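Local coordinates for protein PP1b (Porcine reproductive and respiratory syndrome virus, PDB 6JDR) that probably unwinds RNA and DNA duplexes with 5' to 3' polarity, coupled to ATP hydrolysis, as the zinc-binding helicase piece of the viral replicase polyprotein, at residues A[132-137]-A[234-239]. The protein carries 1 engineered substitution. Numbering follows the deposited sequence.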
ATOM      1  N   ILE A 132      11.949 -15.920   8.885  1.00 50.39           N
ATOM      2  CA  ILE A 132      12.322 -14.583   9.343  1.00 48.77           C
ATOM      3  C   ILE A 132      13.757 -14.255   8.936  1.00 47.60           C
ATOM      4  O   ILE A 132      14.655 -15.091   9.064  1.00 47.04           O
ATOM      5  CB  ILE A 132      12.153 -14.452  10.878  1.00 48.94           C
ATOM      6  CG1 ILE A 132      10.672 -14.580  11.271  1.00 48.58           C
ATOM      7  CG2 ILE A 132      12.730 -13.138  11.389  1.00 48.47           C
ATOM      8  CD1 ILE A 132       9.792 -13.425  10.836  1.00 49.23           C
ATOM      9  N   ASN A 133      13.951 -13.028   8.452  1.00 46.57           N
ATOM     10  CA  ASN A 133      15.257 -12.526   8.021  1.00 45.78           C
ATOM     11  C   ASN A 133      15.291 -11.010   8.232  1.00 44.46           C
ATOM     12  O   ASN A 133      14.800 -10.246   7.397  1.00 42.80           O
ATOM     13  CB  ASN A 133      15.490 -12.879   6.546  1.00 47.05           C
ATOM     14  CG  ASN A 133      16.858 -12.443   6.030  1.00 48.71           C
ATOM     15  OD1 ASN A 133      17.660 -11.859   6.753  1.00 50.22           O
ATOM     16  ND2 ASN A 133      17.123 -12.731   4.762  1.00 49.51           N
ATOM     17  N   MET A 134      15.873 -10.581   9.349  1.00 42.64           N
ATOM     18  CA  MET A 134      15.768  -9.184   9.768  1.00 43.44           C
ATOM     19  C   MET A 134      16.637  -8.220   8.954  1.00 45.17           C
ATOM     20  O   MET A 134      16.381  -7.012   8.965  1.00 45.23           O
ATOM     21  CB  MET A 134      16.063  -9.040  11.264  1.00 42.40           C
ATOM     22  CG  MET A 134      15.103  -9.806  12.168  1.00 43.19           C
ATOM     23  SD  MET A 134      13.366  -9.309  12.029  1.00 42.56           S
ATOM     24  CE  MET A 134      13.431  -7.664  12.732  1.00 41.28           C
ATOM     25  N   VAL A 135      17.645  -8.732   8.244  1.00 45.31           N
ATOM     26  CA  VAL A 135      18.403  -7.883   7.313  1.00 46.85           C
ATOM     27  C   VAL A 135      17.576  -7.599   6.048  1.00 45.43           C
ATOM     28  O   VAL A 135      17.657  -6.510   5.480  1.00 45.25           O
ATOM     29  CB  VAL A 135      19.816  -8.441   6.979  1.00 49.10           C
ATOM     30  CG1 VAL A 135      19.759  -9.842   6.393  1.00 52.09           C
ATOM     31  CG2 VAL A 135      20.549  -7.508   6.021  1.00 49.70           C
ATOM     32  N   ALA A 136      16.766  -8.570   5.630  1.00 44.53           N
ATOM     33  CA  ALA A 136      15.819  -8.373   4.535  1.00 43.65           C
ATOM     34  C   ALA A 136      14.674  -7.456   4.959  1.00 44.44           C
ATOM     35  O   ALA A 136      14.216  -6.621   4.172  1.00 44.51           O
ATOM     36  CB  ALA A 136      15.274  -9.711   4.062  1.00 44.42           C
ATOM     37  N   VAL A 137      14.212  -7.616   6.199  1.00 44.11           N
ATOM     38  CA  VAL A 137      13.164  -6.754   6.752  1.00 43.21           C
ATOM     39  C   VAL A 137      13.597  -5.287   6.677  1.00 43.61           C
ATOM     40  O   VAL A 137      12.846  -4.440   6.191  1.00 43.29           O
ATOM     41  CB  VAL A 137      12.813  -7.140   8.211  1.00 42.27           C
ATOM     42  CG1 VAL A 137      11.977  -6.062   8.888  1.00 42.02           C
ATOM     43  CG2 VAL A 137      12.073  -8.468   8.249  1.00 42.26           C
ATOM     44  N   ASP A 234       3.650 -11.786  11.847  1.00 37.30           N
ATOM     45  CA  ASP A 234       3.258 -12.080  10.467  1.00 38.22           C
ATOM     46  C   ASP A 234       3.723 -10.988   9.507  1.00 38.22           C
ATOM     47  O   ASP A 234       4.083 -11.271   8.370  1.00 37.02           O
ATOM     48  CB  ASP A 234       1.742 -12.248  10.342  1.00 38.86           C
ATOM     49  CG  ASP A 234       1.243 -13.532  10.956  1.00 40.15           C
ATOM     50  OD1 ASP A 234       2.025 -14.498  11.052  1.00 44.67           O
ATOM     51  OD2 ASP A 234       0.060 -13.589  11.335  1.00 40.41           O
ATOM     52  N   VAL A 235       3.706  -9.742   9.967  1.00 38.23           N
ATOM     53  CA  VAL A 235       4.163  -8.632   9.144  1.00 39.73           C
ATOM     54  C   VAL A 235       5.662  -8.768   8.869  1.00 40.02           C
ATOM     55  O   VAL A 235       6.119  -8.539   7.746  1.00 37.83           O
ATOM     56  CB  VAL A 235       3.844  -7.269   9.793  1.00 39.24           C
ATOM     57  CG1 VAL A 235       4.559  -6.138   9.071  1.00 38.96           C
ATOM     58  CG2 VAL A 235       2.341  -7.035   9.785  1.00 39.11           C
ATOM     59  N   LEU A 236       6.416  -9.154   9.895  1.00 40.53           N
ATOM     60  CA  LEU A 236       7.844  -9.395   9.734  1.00 41.44           C
ATOM     61  C   LEU A 236       8.127 -10.571   8.794  1.00 41.92           C
ATOM     62  O   LEU A 236       9.107 -10.546   8.054  1.00 40.15           O
ATOM     63  CB  LEU A 236       8.506  -9.624  11.089  1.00 41.31           C
ATOM     64  CG  LEU A 236       8.563  -8.422  12.033  1.00 40.64           C
ATOM     65  CD1 LEU A 236       9.280  -8.819  13.311  1.00 40.13           C
ATOM     66  CD2 LEU A 236       9.257  -7.238  11.376  1.00 41.45           C
ATOM     67  N   ARG A 237       7.270 -11.591   8.824  1.00 43.85           N
ATOM     68  CA  ARG A 237       7.376 -12.712   7.884  1.00 44.16           C
ATOM     69  C   ARG A 237       7.271 -12.231   6.439  1.00 43.68           C
ATOM     70  O   ARG A 237       8.083 -12.615   5.600  1.00 45.54           O
ATOM     71  CB  ARG A 237       6.303 -13.771   8.149  1.00 44.95           C
ATOM     72  CG  ARG A 237       6.558 -14.642   9.367  1.00 47.00           C
ATOM     73  CD  ARG A 237       5.435 -15.656   9.556  1.00 48.44           C
ATOM     74  NE  ARG A 237       5.683 -16.553  10.687  1.00 50.41           N
ATOM     75  CZ  ARG A 237       4.931 -16.658  11.788  1.00 53.06           C
ATOM     76  NH1 ARG A 237       3.831 -15.924  11.966  1.00 53.15           N
ATOM     77  NH2 ARG A 237       5.286 -17.526  12.731  1.00 51.77           N
ATOM     78  N   LEU A 238       6.274 -11.394   6.158  1.00 43.29           N
ATOM     79  CA  LEU A 238       6.093 -10.823   4.821  1.00 43.32           C
ATOM     80  C   LEU A 238       7.277  -9.946   4.420  1.00 42.77           C
ATOM     81  O   LEU A 238       7.855 -10.121   3.350  1.00 42.88           O
ATOM     82  CB  LEU A 238       4.812  -9.990   4.747  1.00 43.55           C
ATOM     83  CG  LEU A 238       3.473 -10.718   4.898  1.00 44.33           C
ATOM     84  CD1 LEU A 238       2.329  -9.734   4.695  1.00 43.91           C
ATOM     85  CD2 LEU A 238       3.356 -11.889   3.930  1.00 44.76           C
ATOM     86  N   LEU A 239       7.639  -9.012   5.292  1.00 42.28           N
ATOM     87  CA  LEU A 239       8.745  -8.104   5.023  1.00 42.42           C
ATOM     88  C   LEU A 239      10.094  -8.802   4.853  1.00 44.40           C
ATOM     89  O   LEU A 239      11.023  -8.218   4.298  1.00 45.96           O
ATOM     90  CB  LEU A 239       8.830  -7.034   6.106  1.00 41.43           C
ATOM     91  CG  LEU A 239       7.717  -5.995   6.003  1.00 41.16           C
ATOM     92  CD1 LEU A 239       7.690  -5.102   7.235  1.00 41.25           C
ATOM     93  CD2 LEU A 239       7.879  -5.164   4.741  1.00 41.63           C
TER
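V137 and I132 meet the C-terminal turn of helix 232-239 through apolar contacts. V137 uses both methyls: CG1 touches CD2 of L236 at 3.9 Å, while CG2 lies 3.6 Å from the carbonyl O of L236 and reaches CB of L239. With CG1 anti to the backbone N (chi1 167°) and CG2 beside that N, the two branches diverge, one to the L236 tip and the other to the backbone of the last turn. I132 lays its end, CD1, against the main chain between L236 and R237, 3.7 Å from R237 N, and also touches CB of L236 and CG of R237. From the other segment L236 points toward 132-137, and the sulfur of M134 comes within 4.3 Å of its CD1.

Direct polar contact between the two segments is slight: a CA-H...O contact from V137 CA to L239 O at 3.6 Å. That carbonyl also accepts a hydrogen bond from N140, further along helix 134-142, which fastens the last turn of one helix to the other. The S240 hydroxyl bonds to L236 O and to N133 N and so bridges the two segments. Beyond the CG that touches I132, the R237 chain runs extended to NE; the D234 carboxylate lies at the edge of the guanidinium, in its plane, in a salt bridge (R237 NH1 to D234 OD1) whose modelled distance is too short to be relied on, and NH2 bonds to T128 O. N133 N-caps helix 134-142 by a weak bond from V135 N to OD1 of N133.

The contact joins the start of helix 134-142 to the end of helix 232-239, the latter part of the superfamily 1 helicase core. Helix 63-67 packs onto I132, M134 and L236 through L64, and M134 pairs its backbone with G8 of the zinc-binding domain.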